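Local coordinates for protein alpha-11 giardin (Giardia intestinalis, PDB 2II2) that binds calcium ions as a member of the annexin family and probably takes part in calcium-dependent phospholipid binding and in the cytoskeleton of the parasite's ventral disk, at residues A[258-263]-A[303-308]; A[151-156]-A[187-192]; A[165-170]-A[211-216]. All blocks are in the same frame, centred on the assembly; numbering follows the deposited sequence.

Interaction 1 of 3, residues A[258-263]-A[303-308]; sequences RITGLF and LMFWKL
The indole of Trp306 turns its pyrrole edge to Thr260, whose OG1 lies near the ring plane, while the Phe305 ring, next to it on helix 298-306, carries Met304 CE over the centre of one face. The far rim of the indole runs on to the end of helix 249-263, where Trp306 CH2 comes 3.8 Å from Phe263 O, obliquely to the ring. Phe240 of helix 232-244 meets the same indole edge-to-face. At the polar edge Trp306 NE1 donates to Thr260 OG1 over 2.9 Å, with a bent N-H...O angle of 145° and the oxygen 20° out of the indole plane. This hydroxyl is gripped twice, since it also bonds to Ala256 O one turn back. Two helices of the all-helical annexin fold are joined here, and the chain leaves helix 298-306 through a Schellman motif, with Lys307 at positive phi. Thr260 places its methyl anti to the backbone N (its OG1 chi1 is -61°), which sends CG2 between the two aromatic residues. Thr260 CG2 lies 3.5 Å from Phe305 CB and also touches Trp306 NE1. His264 meets the Phe305 ring with the planes at about 60°.

Interaction 2 of 3, residues A[151-156]-A[187-192]; sequences TPRGSV and ADEYKE
Glu189 reaches from the first turn of helix 187-201 straight to the backbone of the loop 151-156, and its carboxylate is received by two successive peptide N-H groups. The arrangement resembles an anion-binding nest: Arg153 has right-handed backbone angles, Gly154 has left-handed ones (phi 63°), and the N-H groups turn to the same carboxylate. It lies on the surface of the annexin helical array, where the loop leads into helix 156-169. The carboxylate is used bidentately. Arg153 N donates to Glu189 OE1 over 2.8 Å in a nearly straight bond (176°), and Gly154 N donates to Glu189 OE2, also over 2.8 Å but more bent. Both oxygens are met on their syn sides, with the donors somewhat out of the carboxylate plane. Glu189 CG stands anti to its carbonyl carbon (chi1 -76°) and the chain runs extended from there, which carries the acid across to the loop. Pro152 also touches the acid, its CB 3.6 Å from Glu189 OE2.

The guanidinium of Arg153 is engaged elsewhere, in a salt bridge with Asp159 and a hydrogen bond to Ser185, so this residue serves Glu189 through its backbone. Farther along, Val156 opens helix 156-169 and crosses Glu192 at about a right angle. Val156 CG1 rests 3.7 Å from Glu192 CB, and Val156 CG2 touches Glu192 OE1 at 3.4 Å.

Water extends the grip on the carboxylate, with both molecules donating to Glu189 OE1. Water 1 also gives a hydrogen to Thr151 O, bridging acid and loop, whereas water 2 accepts from Ser155 N at 2.9 Å.

Interaction 3 of 3, residues A[165-170]-A[211-216]; sequences HNLIDA and TRYADK
This is an arginine-to-carbonyl contact at the C-terminal end of helix 156-169: Arg212, the last residue of helix 205-212, turns the edge of its guanidinium to the main-chain oxygens where the other helix runs out. Arg212 NH2 donates to Ala170 O over 2.7 Å (155°), with that oxygen almost in the guanidinium plane, and NH1 adds a weak bond to the same atom. The neighbouring Arg212 NE reaches Leu167 O at 3.1 Å, but from above the carbonyl plane, away from the lone pairs. Bends at chi2 and chi3 (64° and 81°) fold the arginine chain back, bringing NE and the guanidinium to the helix end; Arg212 CB lies beside Leu167 O as well. The helix closes with a wider pi-type turn, in which Ala170 N bonds back to His165 O, and the positive group at this end would probably interact favourably with the helix dipole. Arg212 NH1 has a further weak bond to Asp171 O. Beside the polar part, Leu167 CD2 meets the Tyr213 ring at its edge, 4.0 Å from CE1, the two side chains crossing at about a right angle. Tyr213 bonds through its hydroxyl to His175 and packs on helix 216-230, while Leu167 rests on helix 205-212 and Ile168 on helix 187-201.

In the fold
Following the chain from the N terminus, interaction 2 opens first, in the loop 151-156, and interaction 3 opens at the other end of the helix that follows, at 165-170. Interaction 2 closes at 187-192, and interaction 3 only at 211-216, so the two loops cross. Together they tie both ends of helix 156-169 to the successive helices 187-201 and 205-212, with about 7 Å between their nearest atoms. Interaction 1 comes afterwards in series: 258-263 is joined by 303-308 near the C terminus, pairing helices 249-263 and 298-306. It is buried, and it lies across the chain's centre from interaction 3, about 32 Å away between centres.

Interaction 1 of 3, residues A[258-263]-A[303-308]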
loop_
_atom_site.group_PDB
_atom_site.type_symbol
_atom_site.label_atom_id
_atom_site.label_comp_id
_atom_site.label_asym_id
_atom_site.label_seq_id
_atom_site.Cartn_x
_atom_site.Cartn_y
_atom_site.Cartn_z
ATOM N N ARG A 258 2.999 6.059 2.564
ATOM C CA ARG A 258 2.018 5.627 1.576
ATOM C C ARG A 258 1.085 4.538 2.091
ATOM O O ARG A 258 -0.133 4.620 1.918
ATOM C CB ARG A 258 2.743 5.164 0.327
ATOM C CG ARG A 258 1.830 4.608 -0.731
ATOM C CD ARG A 258 2.567 4.124 -1.974
ATOM N NE ARG A 258 3.484 3.020 -1.712
ATOM C CZ ARG A 258 4.806 3.087 -1.797
ATOM N NH1 ARG A 258 5.447 4.234 -2.054
ATOM N NH2 ARG A 258 5.496 1.986 -1.600
ATOM N N ILE A 259 1.677 3.507 2.694
ATOM C CA ILE A 259 0.910 2.394 3.235
ATOM C C ILE A 259 -0.082 2.906 4.282
ATOM O O ILE A 259 -1.261 2.510 4.289
ATOM C CB ILE A 259 1.861 1.339 3.802
ATOM C CG1 ILE A 259 2.702 0.731 2.687
ATOM C CG2 ILE A 259 1.078 0.275 4.562
ATOM C CD1 ILE A 259 3.994 0.084 3.165
ATOM N N THR A 260 0.387 3.771 5.178
ATOM C CA THR A 260 -0.498 4.345 6.181
ATOM C C THR A 260 -1.609 5.177 5.547
ATOM O O THR A 260 -2.774 5.027 5.877
ATOM C CB THR A 260 0.336 5.239 7.135
ATOM O OG1 THR A 260 1.321 4.437 7.799
ATOM C CG2 THR A 260 -0.518 5.902 8.161
ATOM N N GLY A 261 -1.237 6.085 4.645
ATOM C CA GLY A 261 -2.222 6.955 4.031
ATOM C C GLY A 261 -3.307 6.192 3.292
ATOM O O GLY A 261 -4.494 6.540 3.370
ATOM N N LEU A 262 -2.893 5.177 2.542
ATOM C CA LEU A 262 -3.855 4.395 1.771
ATOM C C LEU A 262 -4.744 3.430 2.587
ATOM O O LEU A 262 -5.923 3.232 2.268
ATOM C CB LEU A 262 -3.164 3.583 0.676
ATOM C CG LEU A 262 -2.459 4.360 -0.438
ATOM C CD1 LEU A 262 -1.743 3.397 -1.391
ATOM C CD2 LEU A 262 -3.517 5.149 -1.211
ATOM N N PHE A 263 -4.147 2.807 3.618
ATOM C CA PHE A 263 -4.783 1.623 4.184
ATOM C C PHE A 263 -5.154 1.712 5.655
ATOM O O PHE A 263 -5.736 0.746 6.171
ATOM C CB PHE A 263 -3.898 0.411 3.951
ATOM C CG PHE A 263 -3.558 0.173 2.508
ATOM C CD1 PHE A 263 -4.558 0.044 1.548
ATOM C CD2 PHE A 263 -2.220 0.082 2.100
ATOM C CE1 PHE A 263 -4.232 -0.165 0.215
ATOM C CE2 PHE A 263 -1.899 -0.147 0.764
ATOM C CZ PHE A 263 -2.897 -0.269 -0.174
ATOM N N LEU A 303 1.152 6.912 14.045
ATOM C CA LEU A 303 0.394 6.356 15.172
ATOM C C LEU A 303 -1.073 6.816 15.179
ATOM O O LEU A 303 -2.011 6.036 15.417
ATOM C CB LEU A 303 1.075 6.712 16.484
ATOM C CG LEU A 303 2.429 6.057 16.752
ATOM C CD1 LEU A 303 3.064 6.760 17.942
ATOM C CD2 LEU A 303 2.357 4.540 17.000
ATOM N N MET A 304 -1.263 8.110 14.926
ATOM C CA MET A 304 -2.611 8.652 14.865
ATOM C C MET A 304 -3.427 7.971 13.781
ATOM O O MET A 304 -4.573 7.572 14.050
ATOM C CB MET A 304 -2.568 10.181 14.706
ATOM C CG MET A 304 -3.918 10.869 14.597
ATOM S SD MET A 304 -4.682 10.807 12.952
ATOM C CE MET A 304 -3.462 11.712 11.976
ATOM N N PHE A 305 -2.892 7.861 12.572
ATOM C CA PHE A 305 -3.691 7.287 11.506
ATOM C C PHE A 305 -4.037 5.813 11.757
ATOM O O PHE A 305 -5.105 5.348 11.334
ATOM C CB PHE A 305 -3.014 7.455 10.147
ATOM C CG PHE A 305 -3.242 8.786 9.487
ATOM C CD1 PHE A 305 -2.161 9.600 9.123
ATOM C CD2 PHE A 305 -4.526 9.202 9.152
ATOM C CE1 PHE A 305 -2.376 10.826 8.497
ATOM C CE2 PHE A 305 -4.766 10.433 8.537
ATOM C CZ PHE A 305 -3.668 11.250 8.190
ATOM N N TRP A 306 -3.172 5.092 12.451
ATOM C CA TRP A 306 -3.417 3.688 12.734
ATOM C C TRP A 306 -4.155 3.471 14.037
ATOM O O TRP A 306 -4.426 2.329 14.400
ATOM C CB TRP A 306 -2.092 2.914 12.771
ATOM C CG TRP A 306 -1.537 2.649 11.431
ATOM C CD1 TRP A 306 -0.428 3.214 10.856
ATOM C CD2 TRP A 306 -2.064 1.727 10.470
ATOM N NE1 TRP A 306 -0.246 2.709 9.591
ATOM C CE2 TRP A 306 -1.259 1.814 9.324
ATOM C CE3 TRP A 306 -3.155 0.850 10.468
ATOM C CZ2 TRP A 306 -1.495 1.033 8.186
ATOM C CZ3 TRP A 306 -3.396 0.083 9.338
ATOM C CH2 TRP A 306 -2.578 0.194 8.218
ATOM N N LYS A 307 -4.501 4.556 14.743
ATOM C CA LYS A 307 -5.231 4.423 16.035
ATOM C C LYS A 307 -4.409 3.632 17.046
ATOM O O LYS A 307 -4.945 2.824 17.817
ATOM C CB LYS A 307 -6.657 3.873 15.866
ATOM C CG LYS A 307 -7.521 4.805 15.060
ATOM C CD LYS A 307 -8.976 4.379 15.096
ATOM C CE LYS A 307 -9.834 5.402 14.380
ATOM N NZ LYS A 307 -11.250 4.932 14.312
ATOM N N LEU A 308 -3.112 3.912 17.054
ATOM C CA LEU A 308 -2.174 3.269 17.966
ATOM C C LEU A 308 -1.500 4.280 18.892
ATOM O O LEU A 308 -0.477 3.950 19.517
ATOM C CB LEU A 308 -1.117 2.521 17.162
ATOM C CG LEU A 308 -1.579 1.365 16.269
ATOM C CD1 LEU A 308 -0.396 0.853 15.436
ATOM C CD2 LEU A 308 -2.205 0.242 17.107
#

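Interaction 2 of 3, residues A[151-156]-A[187-192]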
loop_
_atom_site.group_PDB
_atom_site.type_symbol
_atom_site.label_atom_id
_atom_site.label_comp_id
_atom_site.label_asym_id
_atom_site.label_seq_id
_atom_site.Cartn_x
_atom_site.Cartn_y
_atom_site.Cartn_z
ATOM N N THR A 151 -10.770 -17.630 -9.584
ATOM C CA THR A 151 -11.680 -18.723 -9.893
ATOM C C THR A 151 -11.115 -19.994 -9.276
ATOM O O THR A 151 -9.899 -20.189 -9.236
ATOM C CB THR A 151 -11.872 -18.954 -11.422
ATOM O OG1 THR A 151 -10.630 -19.277 -12.038
ATOM C CG2 THR A 151 -12.489 -17.758 -12.136
ATOM N N PRO A 152 -12.000 -20.856 -8.760
ATOM C CA PRO A 152 -11.502 -22.115 -8.212
ATOM C C PRO A 152 -10.895 -23.005 -9.288
ATOM O O PRO A 152 -11.388 -23.019 -10.426
ATOM C CB PRO A 152 -12.766 -22.777 -7.656
ATOM C CG PRO A 152 -13.742 -21.677 -7.505
ATOM C CD PRO A 152 -13.461 -20.714 -8.592
ATOM N N ARG A 153 -9.860 -23.772 -8.923
ATOM C CA ARG A 153 -9.252 -24.740 -9.840
ATOM C C ARG A 153 -9.424 -26.169 -9.395
ATOM O O ARG A 153 -9.246 -27.063 -10.204
ATOM C CB ARG A 153 -7.765 -24.447 -10.048
ATOM C CG ARG A 153 -7.505 -23.072 -10.658
ATOM C CD ARG A 153 -6.010 -22.774 -10.781
ATOM N NE ARG A 153 -5.339 -22.698 -9.484
ATOM C CZ ARG A 153 -5.053 -21.574 -8.825
ATOM N NH1 ARG A 153 -5.398 -20.376 -9.309
ATOM N NH2 ARG A 153 -4.403 -21.652 -7.666
ATOM N N GLY A 154 -9.710 -26.406 -8.113
ATOM C CA GLY A 154 -9.859 -27.790 -7.642
ATOM C C GLY A 154 -8.579 -28.595 -7.773
ATOM O O GLY A 154 -8.609 -29.800 -7.976
ATOM N N SER A 155 -7.435 -27.917 -7.682
ATOM C CA SER A 155 -6.141 -28.584 -7.839
ATOM C C SER A 155 -5.158 -28.133 -6.750
ATOM O O SER A 155 -4.023 -27.726 -7.046
ATOM C CB SER A 155 -5.562 -28.327 -9.247
ATOM O OG SER A 155 -5.397 -26.944 -9.502
ATOM N N VAL A 156 -5.561 -28.229 -5.490
ATOM C CA VAL A 156 -4.828 -27.610 -4.387
ATOM C C VAL A 156 -3.461 -28.275 -4.255
ATOM O O VAL A 156 -2.434 -27.580 -4.157
ATOM C CB VAL A 156 -5.605 -27.644 -3.047
ATOM C CG1 VAL A 156 -4.686 -27.391 -1.864
ATOM C CG2 VAL A 156 -6.794 -26.670 -3.071
ATOM N N ALA A 187 -9.622 -17.141 -2.147
ATOM C CA ALA A 187 -9.124 -17.170 -0.770
ATOM C C ALA A 187 -9.265 -18.564 -0.170
ATOM O O ALA A 187 -8.374 -19.033 0.534
ATOM C CB ALA A 187 -9.835 -16.144 0.110
ATOM N N ASP A 188 -10.383 -19.230 -0.436
ATOM C CA ASP A 188 -10.596 -20.550 0.151
ATOM C C ASP A 188 -9.552 -21.541 -0.341
ATOM O O ASP A 188 -8.948 -22.267 0.456
ATOM C CB ASP A 188 -12.008 -21.069 -0.150
ATOM C CG ASP A 188 -13.095 -20.402 0.686
ATOM O OD1 ASP A 188 -12.808 -19.576 1.569
ATOM O OD2 ASP A 188 -14.270 -20.730 0.444
ATOM N N GLU A 189 -9.362 -21.616 -1.659
ATOM C CA GLU A 189 -8.368 -22.541 -2.173
ATOM C C GLU A 189 -6.953 -22.142 -1.770
ATOM O O GLU A 189 -6.134 -23.004 -1.467
ATOM C CB GLU A 189 -8.442 -22.646 -3.685
ATOM C CG GLU A 189 -9.629 -23.477 -4.125
ATOM C CD GLU A 189 -9.584 -23.951 -5.587
ATOM O OE1 GLU A 189 -8.757 -23.412 -6.376
ATOM O OE2 GLU A 189 -10.432 -24.830 -5.940
ATOM N N TYR A 190 -6.654 -20.837 -1.767
ATOM C CA TYR A 190 -5.307 -20.438 -1.432
ATOM C C TYR A 190 -4.902 -20.768 0.014
ATOM O O TYR A 190 -3.750 -21.112 0.268
ATOM C CB TYR A 190 -5.068 -18.931 -1.684
ATOM C CG TYR A 190 -3.600 -18.630 -1.769
ATOM C CD1 TYR A 190 -2.883 -18.966 -2.912
ATOM C CD2 TYR A 190 -2.914 -18.065 -0.702
ATOM C CE1 TYR A 190 -1.510 -18.717 -3.013
ATOM C CE2 TYR A 190 -1.545 -17.793 -0.777
ATOM C CZ TYR A 190 -0.831 -18.138 -1.946
ATOM O OH TYR A 190 0.530 -17.887 -2.063
ATOM N N LYS A 191 -5.845 -20.658 0.949
ATOM C CA LYS A 191 -5.540 -21.042 2.324
ATOM C C LYS A 191 -5.058 -22.506 2.340
ATOM O O LYS A 191 -4.096 -22.859 3.053
ATOM C CB LYS A 191 -6.793 -20.904 3.186
ATOM C CG LYS A 191 -6.550 -21.095 4.671
ATOM C CD LYS A 191 -7.793 -20.898 5.511
ATOM C CE LYS A 191 -7.423 -20.976 6.991
ATOM N NZ LYS A 191 -8.627 -20.721 7.827
ATOM N N GLU A 192 -5.732 -23.355 1.551
ATOM C CA GLU A 192 -5.349 -24.754 1.459
ATOM C C GLU A 192 -4.006 -24.970 0.728
ATOM O O GLU A 192 -3.186 -25.802 1.145
ATOM C CB GLU A 192 -6.462 -25.536 0.781
ATOM C CG GLU A 192 -7.750 -25.484 1.582
ATOM C CD GLU A 192 -9.014 -25.774 0.775
ATOM O OE1 GLU A 192 -8.918 -26.105 -0.431
ATOM O OE2 GLU A 192 -10.122 -25.661 1.366
HETATM O O HOH W 1 -8.330 -20.741 -6.903
HETATM O O HOH W 2 -6.639 -25.306 -6.729
#

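Interaction 3 of 3, residues A[165-170]-A[211-216]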
loop_
_atom_site.group_PDB
_atom_site.type_symbol
_atom_site.label_atom_id
_atom_site.label_comp_id
_atom_site.label_asym_id
_atom_site.label_seq_id
_atom_site.Cartn_x
_atom_site.Cartn_y
_atom_site.Cartn_z
ATOM N N HIS A 165 7.996 -26.199 -6.892
ATOM C CA HIS A 165 8.881 -26.389 -8.027
ATOM C C HIS A 165 9.523 -25.080 -8.477
ATOM O O HIS A 165 10.733 -24.996 -8.683
ATOM C CB HIS A 165 8.137 -27.004 -9.187
ATOM C CG HIS A 165 9.012 -27.266 -10.354
ATOM N ND1 HIS A 165 9.956 -28.268 -10.353
ATOM C CD2 HIS A 165 9.144 -26.616 -11.532
ATOM C CE1 HIS A 165 10.617 -28.242 -11.498
ATOM N NE2 HIS A 165 10.141 -27.253 -12.233
ATOM N N ASN A 166 8.688 -24.060 -8.633
ATOM C CA ASN A 166 9.188 -22.794 -9.136
ATOM C C ASN A 166 9.971 -22.005 -8.118
ATOM O O ASN A 166 11.011 -21.435 -8.459
ATOM C CB ASN A 166 8.039 -21.950 -9.661
ATOM C CG ASN A 166 7.560 -22.408 -11.023
ATOM O OD1 ASN A 166 8.242 -22.176 -12.028
ATOM N ND2 ASN A 166 6.411 -23.079 -11.074
ATOM N N LEU A 167 9.530 -22.013 -6.865
ATOM C CA LEU A 167 10.211 -21.194 -5.852
ATOM C C LEU A 167 11.461 -21.825 -5.286
ATOM O O LEU A 167 12.371 -21.111 -4.890
ATOM C CB LEU A 167 9.270 -20.805 -4.696
ATOM C CG LEU A 167 8.069 -19.954 -5.096
ATOM C CD1 LEU A 167 7.126 -19.777 -3.922
ATOM C CD2 LEU A 167 8.478 -18.594 -5.629
ATOM N N ILE A 168 11.486 -23.154 -5.218
ATOM C CA ILE A 168 12.586 -23.827 -4.550
ATOM C C ILE A 168 13.444 -24.657 -5.496
ATOM O O ILE A 168 14.666 -24.536 -5.459
ATOM C CB ILE A 168 12.102 -24.695 -3.368
ATOM C CG1 ILE A 168 11.316 -23.838 -2.367
ATOM C CG2 ILE A 168 13.316 -25.349 -2.676
ATOM C CD1 ILE A 168 10.755 -24.578 -1.190
ATOM N N ASP A 169 12.815 -25.474 -6.338
ATOM C CA ASP A 169 13.535 -26.531 -7.049
ATOM C C ASP A 169 14.143 -26.141 -8.390
ATOM O O ASP A 169 15.246 -26.601 -8.720
ATOM C CB ASP A 169 12.637 -27.754 -7.195
ATOM C CG ASP A 169 12.153 -28.285 -5.842
ATOM O OD1 ASP A 169 12.869 -28.159 -4.822
ATOM O OD2 ASP A 169 11.053 -28.828 -5.822
ATOM N N ALA A 170 13.424 -25.343 -9.174
ATOM C CA ALA A 170 13.818 -25.045 -10.566
ATOM C C ALA A 170 15.075 -24.199 -10.619
ATOM O O ALA A 170 15.310 -23.451 -9.695
ATOM C CB ALA A 170 12.692 -24.306 -11.261
ATOM N N THR A 211 13.879 -15.978 -0.428
ATOM C CA THR A 211 15.130 -16.655 -0.762
ATOM C C THR A 211 15.375 -16.666 -2.267
ATOM O O THR A 211 16.519 -16.454 -2.725
ATOM C CB THR A 211 15.156 -18.094 -0.202
ATOM O OG1 THR A 211 15.200 -18.005 1.231
ATOM C CG2 THR A 211 16.361 -18.921 -0.726
ATOM N N ARG A 212 14.310 -16.898 -3.032
ATOM C CA ARG A 212 14.443 -17.044 -4.483
ATOM C C ARG A 212 14.686 -15.718 -5.194
ATOM O O ARG A 212 15.463 -15.647 -6.127
ATOM C CB ARG A 212 13.182 -17.669 -5.073
ATOM C CG ARG A 212 13.145 -17.618 -6.589
ATOM C CD ARG A 212 14.247 -18.431 -7.239
ATOM N NE ARG A 212 13.825 -19.816 -7.259
ATOM C CZ ARG A 212 14.419 -20.786 -7.952
ATOM N NH1 ARG A 212 15.494 -20.526 -8.692
ATOM N NH2 ARG A 212 13.892 -22.016 -7.908
ATOM N N TYR A 213 13.944 -14.694 -4.802
ATOM C CA TYR A 213 13.948 -13.430 -5.547
ATOM C C TYR A 213 14.860 -12.431 -4.894
ATOM O O TYR A 213 14.522 -11.823 -3.886
ATOM C CB TYR A 213 12.534 -12.854 -5.666
ATOM C CG TYR A 213 11.713 -13.615 -6.660
ATOM C CD1 TYR A 213 10.977 -14.723 -6.275
ATOM C CD2 TYR A 213 11.689 -13.244 -8.003
ATOM C CE1 TYR A 213 10.245 -15.428 -7.206
ATOM C CE2 TYR A 213 10.964 -13.940 -8.925
ATOM C CZ TYR A 213 10.232 -15.036 -8.524
ATOM O OH TYR A 213 9.461 -15.762 -9.430
ATOM N N ALA A 214 16.060 -12.302 -5.451
ATOM C CA ALA A 214 17.072 -11.398 -4.904
ATOM C C ALA A 214 16.714 -9.925 -5.113
ATOM O O ALA A 214 17.137 -9.061 -4.330
ATOM C CB ALA A 214 18.452 -11.690 -5.477
ATOM N N ASP A 215 15.967 -9.629 -6.170
ATOM C CA ASP A 215 15.464 -8.270 -6.398
ATOM C C ASP A 215 14.340 -8.013 -5.395
ATOM O O ASP A 215 13.367 -8.745 -5.346
ATOM C CB ASP A 215 14.967 -8.111 -7.834
ATOM C CG ASP A 215 14.411 -6.740 -8.100
ATOM O OD1 ASP A 215 15.155 -5.869 -8.558
ATOM O OD2 ASP A 215 13.215 -6.540 -7.864
ATOM N N LYS A 216 14.512 -6.972 -4.595
ATOM C CA LYS A 216 13.640 -6.705 -3.476
ATOM C C LYS A 216 12.214 -6.346 -3.891
ATOM O O LYS A 216 11.252 -6.735 -3.220
ATOM C CB LYS A 216 14.242 -5.589 -2.628
ATOM C CG LYS A 216 15.551 -5.945 -1.926
ATOM C CD LYS A 216 16.059 -4.768 -1.111
ATOM C CE LYS A 216 17.226 -5.145 -0.183
ATOM N NZ LYS A 216 18.547 -5.174 -0.873
#